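Local coordinates for protein probable uracil-DNA glycosylase (Acanthamoeba polyphaga mimivirus, PDB 5X55) that belongs to the uracil-DNA glycosylase superfamily and is probably a uracil-DNA glycosylase, an alpha/beta protein built around a four-stranded parallel sheet, at residues 132-137 / 280-285; 194-199 / 261-266; 225-230 / 348-353; 121-126 / 149-154. One frame throughout, in Å; residues are numbered along the deposited sequence.

Contact 1: residues 132-137 / 280-285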
loop_
_atom_site.group_PDB
_atom_site.type_symbol
_atom_site.label_atom_id
_atom_site.label_comp_id
_atom_site.label_asym_id
_atom_site.label_seq_id
_atom_site.Cartn_x
_atom_site.Cartn_y
_atom_site.Cartn_z
ATOM N N PRO A 132 12.822 13.686 -0.893
ATOM C CA PRO A 132 12.873 14.686 -1.980
ATOM C C PRO A 132 12.668 14.126 -3.379
ATOM O O PRO A 132 12.165 14.851 -4.255
ATOM C CB PRO A 132 14.281 15.284 -1.836
ATOM C CG PRO A 132 14.708 14.978 -0.457
ATOM C CD PRO A 132 14.047 13.686 -0.074
ATOM N N GLU A 133 13.050 12.871 -3.627
ATOM C CA GLU A 133 12.847 12.273 -4.948
ATOM C C GLU A 133 11.379 12.220 -5.383
ATOM O O GLU A 133 11.118 11.924 -6.552
ATOM C CB GLU A 133 13.426 10.854 -4.991
ATOM C CG GLU A 133 14.940 10.754 -4.725
ATOM C CD GLU A 133 15.307 10.727 -3.240
ATOM O OE1 GLU A 133 14.569 11.314 -2.425
ATOM O OE2 GLU A 133 16.339 10.108 -2.886
ATOM N N TRP A 134 10.419 12.487 -4.490
ATOM C CA TRP A 134 9.013 12.508 -4.866
ATOM C C TRP A 134 8.490 13.913 -5.134
ATOM O O TRP A 134 7.353 14.051 -5.609
ATOM C CB TRP A 134 8.152 11.850 -3.776
ATOM C CG TRP A 134 8.236 10.335 -3.734
ATOM C CD1 TRP A 134 8.971 9.573 -2.867
ATOM C CD2 TRP A 134 7.540 9.407 -4.593
ATOM N NE1 TRP A 134 8.779 8.231 -3.135
ATOM C CE2 TRP A 134 7.908 8.105 -4.189
ATOM C CE3 TRP A 134 6.654 9.553 -5.665
ATOM C CZ2 TRP A 134 7.425 6.960 -4.826
ATOM C CZ3 TRP A 134 6.156 8.401 -6.294
ATOM C CH2 TRP A 134 6.543 7.127 -5.872
ATOM N N PHE A 135 9.289 14.955 -4.856
ATOM C CA PHE A 135 8.776 16.320 -4.964
ATOM C C PHE A 135 8.311 16.620 -6.385
ATOM O O PHE A 135 7.275 17.268 -6.582
ATOM C CB PHE A 135 9.833 17.331 -4.496
ATOM C CG PHE A 135 10.093 17.311 -2.987
ATOM C CD1 PHE A 135 9.296 16.553 -2.128
ATOM C CD2 PHE A 135 11.135 18.063 -2.430
ATOM C CE1 PHE A 135 9.538 16.529 -0.747
ATOM C CE2 PHE A 135 11.387 18.049 -1.049
ATOM C CZ PHE A 135 10.591 17.282 -0.204
ATOM N N ASP A 136 9.025 16.104 -7.389
ATOM C CA ASP A 136 8.602 16.303 -8.770
ATOM C C ASP A 136 7.214 15.726 -8.993
ATOM O O ASP A 136 6.315 16.421 -9.491
ATOM C CB ASP A 136 9.621 15.693 -9.738
ATOM C CG ASP A 136 10.855 16.590 -9.920
ATOM O OD1 ASP A 136 11.122 17.421 -9.020
ATOM O OD2 ASP A 136 11.556 16.474 -10.952
ATOM N N PHE A 137 6.995 14.475 -8.575
ATOM C CA PHE A 137 5.651 13.929 -8.687
ATOM C C PHE A 137 4.668 14.813 -7.942
ATOM O O PHE A 137 3.608 15.166 -8.475
ATOM C CB PHE A 137 5.592 12.495 -8.160
ATOM C CG PHE A 137 4.202 12.034 -7.845
ATOM C CD1 PHE A 137 3.313 11.709 -8.864
ATOM C CD2 PHE A 137 3.775 11.939 -6.539
ATOM C CE1 PHE A 137 2.035 11.289 -8.588
ATOM C CE2 PHE A 137 2.496 11.527 -6.250
ATOM C CZ PHE A 137 1.615 11.198 -7.285
ATOM N N ILE A 280 0.082 5.897 -9.949
ATOM C CA ILE A 280 0.308 4.767 -10.854
ATOM C C ILE A 280 0.857 5.262 -12.184
ATOM O O ILE A 280 1.859 4.741 -12.701
ATOM C CB ILE A 280 -0.992 3.960 -11.077
ATOM C CG1 ILE A 280 -1.703 3.582 -9.759
ATOM C CG2 ILE A 280 -0.736 2.746 -11.966
ATOM C CD1 ILE A 280 -0.954 2.670 -8.901
ATOM N N ASP A 281 0.203 6.278 -12.759
ATOM C CA ASP A 281 0.607 6.777 -14.074
ATOM C C ASP A 281 2.010 7.354 -14.031
ATOM O O ASP A 281 2.794 7.165 -14.966
ATOM C CB ASP A 281 -0.387 7.832 -14.577
ATOM C CG ASP A 281 -1.775 7.251 -14.825
ATOM O OD1 ASP A 281 -1.890 6.003 -14.929
ATOM O OD2 ASP A 281 -2.755 8.030 -14.893
ATOM N N TYR A 282 2.342 8.069 -12.954
ATOM C CA TYR A 282 3.691 8.596 -12.814
ATOM C C TYR A 282 4.718 7.471 -12.846
ATOM O O TYR A 282 5.752 7.571 -13.526
ATOM C CB TYR A 282 3.802 9.393 -11.513
ATOM C CG TYR A 282 5.184 9.945 -11.285
ATOM C CD1 TYR A 282 5.570 11.165 -11.847
ATOM C CD2 TYR A 282 6.115 9.247 -10.530
ATOM C CE1 TYR A 282 6.846 11.673 -11.646
ATOM C CE2 TYR A 282 7.394 9.746 -10.329
ATOM C CZ TYR A 282 7.753 10.952 -10.888
ATOM O OH TYR A 282 9.020 11.456 -10.682
ATOM N N LEU A 283 4.451 6.385 -12.111
ATOM C CA LEU A 283 5.439 5.307 -12.051
ATOM C C LEU A 283 5.584 4.619 -13.408
ATOM O O LEU A 283 6.704 4.413 -13.891
ATOM C CB LEU A 283 5.068 4.293 -10.960
ATOM C CG LEU A 283 5.115 4.785 -9.510
ATOM C CD1 LEU A 283 4.582 3.705 -8.586
ATOM C CD2 LEU A 283 6.522 5.166 -9.109
ATOM N N THR A 284 4.459 4.277 -14.051
ATOM C CA THR A 284 4.534 3.579 -15.331
ATOM C C THR A 284 5.014 4.477 -16.470
ATOM O O THR A 284 5.520 3.967 -17.475
ATOM C CB THR A 284 3.174 2.985 -15.700
ATOM O OG1 THR A 284 2.217 4.045 -15.854
ATOM C CG2 THR A 284 2.710 2.027 -14.607
ATOM N N ASP A 285 4.873 5.790 -16.349
ATOM C CA ASP A 285 5.396 6.656 -17.392
ATOM C C ASP A 285 6.888 6.901 -17.227
ATOM O O ASP A 285 7.594 7.084 -18.225
ATOM C CB ASP A 285 4.663 7.998 -17.410
ATOM C CG ASP A 285 3.169 7.859 -17.723
ATOM O OD1 ASP A 285 2.705 6.734 -18.068
ATOM O OD2 ASP A 285 2.456 8.890 -17.611
HETATM O O HOH W 1 9.111 12.626 -8.232
#
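Phe137 and Tyr282 meet because both carry the ring carbon CG opposite the backbone N about the first torsion, chi1 being 162° in Phe137 and 179° in Tyr282, while the CB of each is directed at the other segment. The stem of the phenylalanine lands on the tyrosine: Phe137 CB lies over the middle of one face, 3.7 Å from the Tyr282 ring centroid and just 6° off the normal, a CH-pi contact. The phenyl group then slants back toward the root of its partner, bringing Phe137 CD1 within 3.5 Å of Tyr282 CG, with the two ring planes oblique to each other. The contact joins the N-terminal region of helix 135-142 and the turn leading into it to helix 273-286, which leads into strand 291-295 of the parallel sheet of this alpha/beta fold; Trp134 and Phe137 both also lean on Leu279 of that helix. Trp134 contributes the far end of its six-membered ring, CH2 resting 3.8 Å from Leu283 CD2, with the two side chains crossing at about a right angle. Its indole NE1 is turned to another partner, the carbonyl of Leu178. No direct hydrogen bond spans the segments, but a water does: it lies 2.7 Å from Tyr282 OH, gives a hydrogen to Glu133 O, and accepts one from Phe137 N at 2.8 Å.

Contact 2: residues 194-199 / 261-266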
loop_
_atom_site.group_PDB
_atom_site.type_symbol
_atom_site.label_atom_id
_atom_site.label_comp_id
_atom_site.label_asym_id
_atom_site.label_seq_id
_atom_site.Cartn_x
_atom_site.Cartn_y
_atom_site.Cartn_z
ATOM N N PRO A 194 -8.972 -0.423 9.640
ATOM C CA PRO A 194 -9.724 0.510 10.498
ATOM C C PRO A 194 -9.496 0.282 11.982
ATOM O O PRO A 194 -9.837 1.165 12.784
ATOM C CB PRO A 194 -11.194 0.232 10.114
ATOM C CG PRO A 194 -11.189 -1.254 9.808
ATOM C CD PRO A 194 -9.811 -1.542 9.160
ATOM N N GLY A 195 -8.930 -0.864 12.366
ATOM C CA GLY A 195 -8.872 -1.264 13.757
ATOM C C GLY A 195 -7.725 -0.631 14.513
ATOM O O GLY A 195 -6.881 0.071 13.957
ATOM N N SER A 196 -7.706 -0.885 15.825
ATOM C CA SER A 196 -6.666 -0.363 16.696
ATOM C C SER A 196 -6.426 -1.340 17.842
ATOM O O SER A 196 -7.243 -2.227 18.104
ATOM C CB SER A 196 -7.032 1.038 17.222
ATOM O OG SER A 196 -8.199 1.020 18.020
ATOM N N CYS A 197 -5.271 -1.186 18.503
ATOM C CA CYS A 197 -4.979 -1.905 19.741
ATOM C C CYS A 197 -5.888 -1.411 20.867
ATOM O O CYS A 197 -6.602 -0.405 20.734
ATOM C CB CYS A 197 -3.521 -1.712 20.170
ATOM S SG CYS A 197 -2.221 -2.397 19.075
ATOM N N ILE A 198 -5.829 -2.127 22.003
ATOM C CA ILE A 198 -6.524 -1.725 23.231
ATOM C C ILE A 198 -6.232 -0.275 23.594
ATOM O O ILE A 198 -7.100 0.432 24.125
ATOM C CB ILE A 198 -6.139 -2.668 24.399
ATOM C CG1 ILE A 198 -4.621 -2.617 24.676
ATOM C CG2 ILE A 198 -6.591 -4.099 24.112
ATOM C CD1 ILE A 198 -4.196 -1.765 25.891
ATOM N N SER A 199 -5.021 0.194 23.299
ATOM C CA SER A 199 -4.516 1.477 23.761
ATOM C C SER A 199 -4.835 2.618 22.816
ATOM O O SER A 199 -4.456 3.758 23.095
ATOM C CB SER A 199 -3.002 1.398 23.945
ATOM O OG SER A 199 -2.396 1.028 22.716
ATOM N N VAL A 261 -11.347 6.310 8.593
ATOM C CA VAL A 261 -11.635 6.781 9.945
ATOM C C VAL A 261 -11.506 5.590 10.875
ATOM O O VAL A 261 -11.919 4.475 10.525
ATOM C CB VAL A 261 -13.038 7.422 10.053
ATOM C CG1 VAL A 261 -13.391 7.733 11.506
ATOM C CG2 VAL A 261 -13.108 8.689 9.218
ATOM N N LEU A 262 -10.914 5.818 12.048
ATOM C CA LEU A 262 -10.762 4.749 13.023
ATOM C C LEU A 262 -12.094 4.040 13.262
ATOM O O LEU A 262 -13.124 4.686 13.477
ATOM C CB LEU A 262 -10.228 5.324 14.331
ATOM C CG LEU A 262 -9.714 4.326 15.360
ATOM C CD1 LEU A 262 -8.472 3.633 14.827
ATOM C CD2 LEU A 262 -9.432 5.056 16.665
ATOM N N ASN A 263 -12.064 2.705 13.216
ATOM C CA ASN A 263 -13.202 1.822 13.466
ATOM C C ASN A 263 -14.283 1.922 12.395
ATOM O O ASN A 263 -15.405 1.455 12.621
ATOM C CB ASN A 263 -13.834 2.071 14.846
ATOM C CG ASN A 263 -12.867 1.796 15.995
ATOM O OD1 ASN A 263 -11.920 1.012 15.856
ATOM N ND2 ASN A 263 -13.088 2.461 17.128
ATOM N N GLU A 264 -13.993 2.532 11.241
ATOM C CA GLU A 264 -14.908 2.555 10.104
ATOM C C GLU A 264 -14.143 2.115 8.864
ATOM O O GLU A 264 -13.082 2.668 8.556
ATOM C CB GLU A 264 -15.515 3.953 9.889
ATOM C CG GLU A 264 -15.887 4.663 11.180
ATOM C CD GLU A 264 -16.780 5.884 10.972
ATOM O OE1 GLU A 264 -16.626 6.589 9.945
ATOM O OE2 GLU A 264 -17.639 6.137 11.848
ATOM N N SER A 265 -14.679 1.142 8.143
ATOM C CA SER A 265 -13.955 0.563 7.022
ATOM C C SER A 265 -14.273 1.288 5.714
ATOM O O SER A 265 -15.442 1.474 5.358
ATOM C CB SER A 265 -14.278 -0.926 6.911
ATOM O OG SER A 265 -15.677 -1.128 6.954
ATOM N N GLY A 266 -13.224 1.705 5.005
ATOM C CA GLY A 266 -13.360 2.180 3.632
ATOM C C GLY A 266 -14.197 3.426 3.415
ATOM O O GLY A 266 -14.842 3.543 2.380
#
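The flat peptide group that follows Pro194 is met by Asn263 N from outside its plane: the donor is tilted 31° from the carbonyl plane, and the C=O...N angle at Pro194 O is 136°. The bond is short even so, 2.7 Å from Asn263 N to Pro194 O, with a nearly straight N-H. Another flat group, the carbonyl of Glu264, touches the proline at CB, Glu264 O being 3.5 Å from Pro194 CB; Glu264 O is itself hydrogen-bonded to Thr260 OG1. The amide of Asn263 bends back toward the other segment, bringing OD1 to 3.7 Å from Pro194 O, where two acceptors merely lie near each other. Leu262 supplies the apolar part. With CG opposite its backbone N, it sends CD1 toward the 194-199 loop to touch Ser196 CB at 3.8 Å and Pro194 O at 3.5 Å. Ser196 OG makes a weak bond within its own segment, to Cys197 O. Val261 to Glu264 form a type II beta turn, closed by Glu264 N bonding to Val261 O. Asn263 holds the third position, whose N-H is not used by the turn's own bond and here goes to Pro194 O; its phi is positive, as type II requires. Pro194 and Gly195 end a GQDPYPG sequence that begins at the close of strand 185-189, so the turn packs, at the surface, against the end of the loop that carries the GQDPY signature of uracil-DNA glycosylases.

Contact 3: residues 225-230 / 348-353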
loop_
_atom_site.group_PDB
_atom_site.type_symbol
_atom_site.label_atom_id
_atom_site.label_comp_id
_atom_site.label_asym_id
_atom_site.label_seq_id
_atom_site.Cartn_x
_atom_site.Cartn_y
_atom_site.Cartn_z
ATOM N N TYR A 225 1.819 -14.900 4.640
ATOM C CA TYR A 225 2.881 -15.712 5.240
ATOM C C TYR A 225 2.706 -17.193 4.909
ATOM O O TYR A 225 3.669 -17.884 4.561
ATOM C CB TYR A 225 2.891 -15.539 6.761
ATOM C CG TYR A 225 3.374 -14.215 7.297
ATOM C CD1 TYR A 225 4.235 -13.398 6.569
ATOM C CD2 TYR A 225 2.980 -13.789 8.561
ATOM C CE1 TYR A 225 4.680 -12.193 7.092
ATOM C CE2 TYR A 225 3.425 -12.594 9.092
ATOM C CZ TYR A 225 4.260 -11.797 8.357
ATOM O OH TYR A 225 4.669 -10.613 8.917
ATOM N N THR A 226 1.479 -17.707 5.048
ATOM C CA THR A 226 1.207 -19.103 4.706
ATOM C C THR A 226 1.636 -19.405 3.274
ATOM O O THR A 226 2.226 -20.453 3.005
ATOM C CB THR A 226 -0.290 -19.410 4.908
ATOM O OG1 THR A 226 -0.620 -19.328 6.303
ATOM C CG2 THR A 226 -0.679 -20.807 4.382
ATOM N N ASN A 227 1.343 -18.492 2.342
ATOM C CA ASN A 227 1.769 -18.664 0.955
ATOM C C ASN A 227 3.293 -18.670 0.834
ATOM O O ASN A 227 3.864 -19.489 0.097
ATOM C CB ASN A 227 1.158 -17.558 0.082
ATOM C CG ASN A 227 1.462 -17.736 -1.390
ATOM O OD1 ASN A 227 2.499 -17.290 -1.888
ATOM N ND2 ASN A 227 0.555 -18.396 -2.100
ATOM N N LEU A 228 3.977 -17.763 1.540
ATOM C CA LEU A 228 5.445 -17.768 1.490
ATOM C C LEU A 228 6.010 -19.091 1.994
ATOM O O LEU A 228 6.958 -19.631 1.410
ATOM C CB LEU A 228 6.013 -16.603 2.292
ATOM C CG LEU A 228 5.877 -15.231 1.615
ATOM C CD1 LEU A 228 5.724 -14.134 2.653
ATOM C CD2 LEU A 228 7.101 -14.967 0.731
ATOM N N ILE A 229 5.432 -19.633 3.074
ATOM C CA ILE A 229 5.883 -20.918 3.609
ATOM C C ILE A 229 5.651 -22.035 2.588
ATOM O O ILE A 229 6.544 -22.849 2.311
ATOM C CB ILE A 229 5.182 -21.200 4.955
ATOM C CG1 ILE A 229 5.805 -20.334 6.060
ATOM C CG2 ILE A 229 5.297 -22.675 5.347
ATOM C CD1 ILE A 229 4.854 -19.975 7.178
ATOM N N LYS A 230 4.457 -22.059 1.984
ATOM C CA LYS A 230 4.097 -23.103 1.023
ATOM C C LYS A 230 5.060 -23.178 -0.161
ATOM O O LYS A 230 5.343 -24.270 -0.672
ATOM C CB LYS A 230 2.674 -22.860 0.528
ATOM C CG LYS A 230 2.228 -23.754 -0.589
ATOM C CD LYS A 230 0.723 -23.607 -0.820
ATOM C CE LYS A 230 0.348 -24.174 -2.182
ATOM N NZ LYS A 230 -1.126 -24.237 -2.378
ATOM N N VAL A 348 -1.117 -19.650 -6.132
ATOM C CA VAL A 348 -0.128 -18.971 -6.968
ATOM C C VAL A 348 1.128 -18.737 -6.151
ATOM O O VAL A 348 1.061 -18.385 -4.964
ATOM C CB VAL A 348 -0.665 -17.629 -7.510
ATOM C CG1 VAL A 348 0.385 -16.933 -8.377
ATOM C CG2 VAL A 348 -1.961 -17.819 -8.279
ATOM N N ASP A 349 2.283 -18.926 -6.782
ATOM C CA ASP A 349 3.548 -18.620 -6.124
ATOM C C ASP A 349 3.900 -17.171 -6.456
ATOM O O ASP A 349 4.765 -16.885 -7.285
ATOM C CB ASP A 349 4.620 -19.598 -6.569
ATOM C CG ASP A 349 5.944 -19.387 -5.867
ATOM O OD1 ASP A 349 6.029 -18.574 -4.927
ATOM O OD2 ASP A 349 6.908 -20.077 -6.243
ATOM N N HIS A 350 3.201 -16.243 -5.781
ATOM C CA HIS A 350 3.373 -14.816 -6.060
ATOM C C HIS A 350 4.836 -14.398 -5.979
ATOM O O HIS A 350 5.364 -13.743 -6.888
ATOM C CB HIS A 350 2.551 -13.985 -5.083
ATOM C CG HIS A 350 1.152 -14.480 -4.918
ATOM N ND1 HIS A 350 0.117 -14.066 -5.726
ATOM C CD2 HIS A 350 0.622 -15.373 -4.052
ATOM C CE1 HIS A 350 -0.991 -14.683 -5.366
ATOM N NE2 HIS A 350 -0.715 -15.472 -4.344
ATOM N N PHE A 351 5.500 -14.771 -4.885
ATOM C CA PHE A 351 6.847 -14.289 -4.621
ATOM C C PHE A 351 7.877 -15.050 -5.431
ATOM O O PHE A 351 8.912 -14.482 -5.792
ATOM C CB PHE A 351 7.109 -14.362 -3.117
ATOM C CG PHE A 351 6.095 -13.577 -2.328
ATOM C CD1 PHE A 351 6.286 -12.223 -2.085
ATOM C CD2 PHE A 351 4.913 -14.175 -1.894
ATOM C CE1 PHE A 351 5.329 -11.480 -1.390
ATOM C CE2 PHE A 351 3.958 -13.445 -1.183
ATOM C CZ PHE A 351 4.158 -12.091 -0.947
ATOM N N GLY A 352 7.606 -16.321 -5.737
ATOM C CA GLY A 352 8.411 -17.017 -6.723
ATOM C C GLY A 352 8.355 -16.342 -8.079
ATOM O O GLY A 352 9.376 -16.186 -8.749
ATOM N N LYS A 353 7.166 -15.892 -8.484
ATOM C CA LYS A 353 7.046 -15.187 -9.756
ATOM C C LYS A 353 7.787 -13.850 -9.732
ATOM O O LYS A 353 8.453 -13.485 -10.717
ATOM C CB LYS A 353 5.568 -14.999 -10.109
ATOM C CG LYS A 353 4.852 -16.309 -10.239
ATOM C CD LYS A 353 3.829 -16.335 -11.351
ATOM C CE LYS A 353 2.584 -15.561 -10.985
ATOM N NZ LYS A 353 1.475 -15.840 -11.964
HETATM O O HOH W 2 4.865 -17.235 -2.935
#
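Asn227, on helix 219-230, points its amide at the N-terminal end of helix 350-360, where Asp349 is the N-cap residue. Asn227 CG is anti to the backbone N (chi1 -175°), which carries the amide across to the second segment. There Asn227 ND2 donates to Val348 O at 2.9 Å, nearly along the C=O axis, with the acceptor lying in the amide plane and an N-H...O angle of 166°. The oxygen end of the amide has partners too. Asn227 OD1 lies at the edge of the His350 ring, 3.4 Å from CD2, and also near the plane of the Phe351 ring at its edge; His350 NE2 hydrogen-bonds to Phe345 O. A water completes this polar junction, donating to Asn227 OD1 at 2.6 Å and to Asp349 OD1 at 2.7 Å while accepting from Phe351 N. The capping atom is thus shared: Asp349 OD1 also takes the N-H of Gly352 at 2.9 Å, met from above the carboxylate plane, and a bond from His233 NE2. Next along the helix, Leu228 supplies the apolar half. Its CD2 sits over one face of the Phe351 ring, displaced toward the rim, 3.8 Å from the ring centroid and 24° off the normal, while Trp368 meets that ring edge-to-face. At Lys230 the extended side chain runs on to place NZ against Asn346 O.

Contact 4: residues 121-126 / 149-154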
loop_
_atom_site.group_PDB
_atom_site.type_symbol
_atom_site.label_atom_id
_atom_site.label_comp_id
_atom_site.label_asym_id
_atom_site.label_seq_id
_atom_site.Cartn_x
_atom_site.Cartn_y
_atom_site.Cartn_z
ATOM N N CYS A 121 -6.822 22.709 11.471
ATOM C CA CYS A 121 -7.362 21.985 10.319
ATOM C C CYS A 121 -6.792 22.490 9.000
ATOM O O CYS A 121 -7.425 22.378 7.957
ATOM C CB CYS A 121 -8.889 22.029 10.309
ATOM S SG CYS A 121 -9.552 21.542 11.926
ATOM N N LYS A 122 -5.571 23.009 9.030
ATOM C CA LYS A 122 -4.913 23.547 7.838
ATOM C C LYS A 122 -4.117 22.447 7.127
ATOM O O LYS A 122 -2.886 22.493 7.042
ATOM C CB LYS A 122 -4.015 24.709 8.247
ATOM C CG LYS A 122 -3.125 24.267 9.400
ATOM C CD LYS A 122 -2.781 25.309 10.422
ATOM C CE LYS A 122 -2.465 24.539 11.670
ATOM N NZ LYS A 122 -3.502 23.502 11.714
ATOM N N VAL A 123 -4.845 21.443 6.612
ATOM C CA VAL A 123 -4.196 20.243 6.070
ATOM C C VAL A 123 -3.249 20.615 4.942
ATOM O O VAL A 123 -3.611 21.326 3.998
ATOM C CB VAL A 123 -5.230 19.211 5.591
ATOM C CG1 VAL A 123 -4.542 18.142 4.719
ATOM C CG2 VAL A 123 -5.882 18.551 6.769
ATOM N N ASN A 124 -2.020 20.127 5.038
ATOM C CA ASN A 124 -0.970 20.444 4.079
ATOM C C ASN A 124 -0.228 19.142 3.801
ATOM O O ASN A 124 0.738 18.805 4.492
ATOM C CB ASN A 124 -0.064 21.525 4.645
ATOM C CG ASN A 124 0.949 22.023 3.654
ATOM O OD1 ASN A 124 1.311 21.327 2.705
ATOM N ND2 ASN A 124 1.453 23.225 3.891
ATOM N N LEU A 125 -0.670 18.424 2.770
ATOM C CA LEU A 125 -0.129 17.091 2.493
ATOM C C LEU A 125 1.350 17.128 2.116
ATOM O O LEU A 125 2.088 16.185 2.443
ATOM C CB LEU A 125 -0.933 16.415 1.382
ATOM C CG LEU A 125 -2.395 16.067 1.668
ATOM C CD1 LEU A 125 -3.101 15.474 0.426
ATOM C CD2 LEU A 125 -2.509 15.127 2.836
ATOM N N LYS A 126 1.800 18.196 1.443
ATOM C CA LYS A 126 3.206 18.297 1.038
ATOM C C LYS A 126 4.161 18.175 2.229
ATOM O O LYS A 126 5.226 17.555 2.117
ATOM C CB LYS A 126 3.436 19.611 0.289
ATOM C CG LYS A 126 4.901 20.003 0.135
ATOM C CD LYS A 126 5.653 19.133 -0.864
ATOM C CE LYS A 126 7.124 18.956 -0.453
ATOM N NZ LYS A 126 7.882 20.243 -0.260
ATOM N N GLN A 149 -9.321 20.214 -3.865
ATOM C CA GLN A 149 -10.500 19.522 -3.355
ATOM C C GLN A 149 -10.109 18.459 -2.335
ATOM O O GLN A 149 -10.766 18.315 -1.296
ATOM C CB GLN A 149 -11.297 18.900 -4.497
ATOM C CG GLN A 149 -12.070 19.911 -5.333
ATOM C CD GLN A 149 -12.452 19.374 -6.711
ATOM O OE1 GLN A 149 -12.691 18.172 -6.888
ATOM N NE2 GLN A 149 -12.510 20.266 -7.695
ATOM N N LEU A 150 -9.038 17.709 -2.612
ATOM C CA LEU A 150 -8.586 16.682 -1.677
ATOM C C LEU A 150 -8.201 17.296 -0.332
ATOM O O LEU A 150 -8.674 16.867 0.737
ATOM C CB LEU A 150 -7.419 15.923 -2.307
ATOM C CG LEU A 150 -6.593 14.991 -1.425
ATOM C CD1 LEU A 150 -7.458 13.876 -0.932
ATOM C CD2 LEU A 150 -5.384 14.448 -2.201
ATOM N N GLU A 151 -7.374 18.343 -0.362
ATOM C CA GLU A 151 -7.008 18.965 0.912
ATOM C C GLU A 151 -8.216 19.600 1.603
ATOM O O GLU A 151 -8.274 19.634 2.843
ATOM C CB GLU A 151 -5.886 19.975 0.694
ATOM C CG GLU A 151 -4.526 19.294 0.478
ATOM C CD GLU A 151 -3.370 20.282 0.490
ATOM O OE1 GLU A 151 -3.666 21.498 0.424
ATOM O OE2 GLU A 151 -2.180 19.862 0.579
ATOM N N SER A 152 -9.213 20.046 0.823
ATOM C CA SER A 152 -10.451 20.577 1.393
ATOM C C SER A 152 -11.233 19.498 2.117
ATOM O O SER A 152 -11.725 19.721 3.227
ATOM C CB SER A 152 -11.331 21.205 0.303
ATOM O OG SER A 152 -10.917 22.525 0.020
ATOM N N LYS A 153 -11.389 18.327 1.491
ATOM C CA LYS A 153 -12.144 17.254 2.130
ATOM C C LYS A 153 -11.451 16.774 3.398
ATOM O O LYS A 153 -12.113 16.565 4.426
ATOM C CB LYS A 153 -12.350 16.097 1.161
ATOM C CG LYS A 153 -13.010 16.507 -0.127
ATOM C CD LYS A 153 -13.465 15.305 -0.919
ATOM C CE LYS A 153 -13.416 15.596 -2.411
ATOM N NZ LYS A 153 -13.340 14.322 -3.186
ATOM N N LEU A 154 -10.118 16.610 3.355
ATOM C CA LEU A 154 -9.406 16.203 4.566
ATOM C C LEU A 154 -9.567 17.254 5.664
ATOM O O LEU A 154 -9.789 16.913 6.835
ATOM C CB LEU A 154 -7.913 15.933 4.255
ATOM C CG LEU A 154 -7.632 14.832 3.205
ATOM C CD1 LEU A 154 -6.138 14.646 2.828
ATOM C CD2 LEU A 154 -8.232 13.490 3.636
HETATM O O HOH W 3 0.189 20.382 0.091
#
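Leu125 and Glu151 make the direct polar link: Leu125 N donates to Glu151 OE2 at 3.0 Å, with an N-H...O angle of 157°, and reaches the carboxylate from above its plane, 42° out of it. The same oxygen takes a hydrogen from a water that also donates to Asn124 OD1 at 3.0 Å and accepts from Lys126 N at 3.0 Å. Two successive N-H groups of the loop, at Leu125 and Lys126, are therefore served by one carboxylate oxygen, one directly and one through the water. In the glutamate, CG opposite its own carbonyl carbon and the chain extended beyond it carry the carboxylate to the loop, alongside Leu125 running the other way, with Glu151 CG 4.0 Å from Leu125 CG.

Apolar contacts make up the rest. Leu125 parts its two methyl groups between successive turns of helix 146-159, CD1 meeting Leu150 CD2 at 3.6 Å and CD2 meeting Leu154 CD1 at 3.7 Å; both leucines are crossed at about a right angle. Val123 sits further along, its CG1 at 4.1 Å from Leu154 CB. The pairing thus fastens the loop between helices 114-117 and 135-142 onto helix 146-159, and Ser155 OG adds a bond to Cys121 O.

Two donors converging on Glu151 OE2 suit an ionised carboxylate and would probably stabilise the charge, while the methyl contacts of Leu125 with Leu150 and Leu154, and of Val123 with Leu154, make the rest of the interface apolar.

How the contacts relate
From the N-terminal side, the 121-126 loop opens contact 4, which closes at 149-154 on helix 146-159. Segment 132-137 falls within that short loop, so contact 1, closing only at 280-285, crosses contact 4; the two touch where Lys126 makes a cation-pi contact with Phe135. Contact 2, from 194-199 to 261-266, is enclosed by contact 1 and follows contact 4 in series. Contact 3 begins at 225-230, within the loops of contacts 1 and 2, and ends at 348-353, crossing both. Contacts 4 and 1 join N-terminal segments to helices 146-159 and 273-286, contact 2 pairs two surface loops, and contact 3 ties helix 219-230 to helix 350-360, about 39 Å from contact 4 between centres.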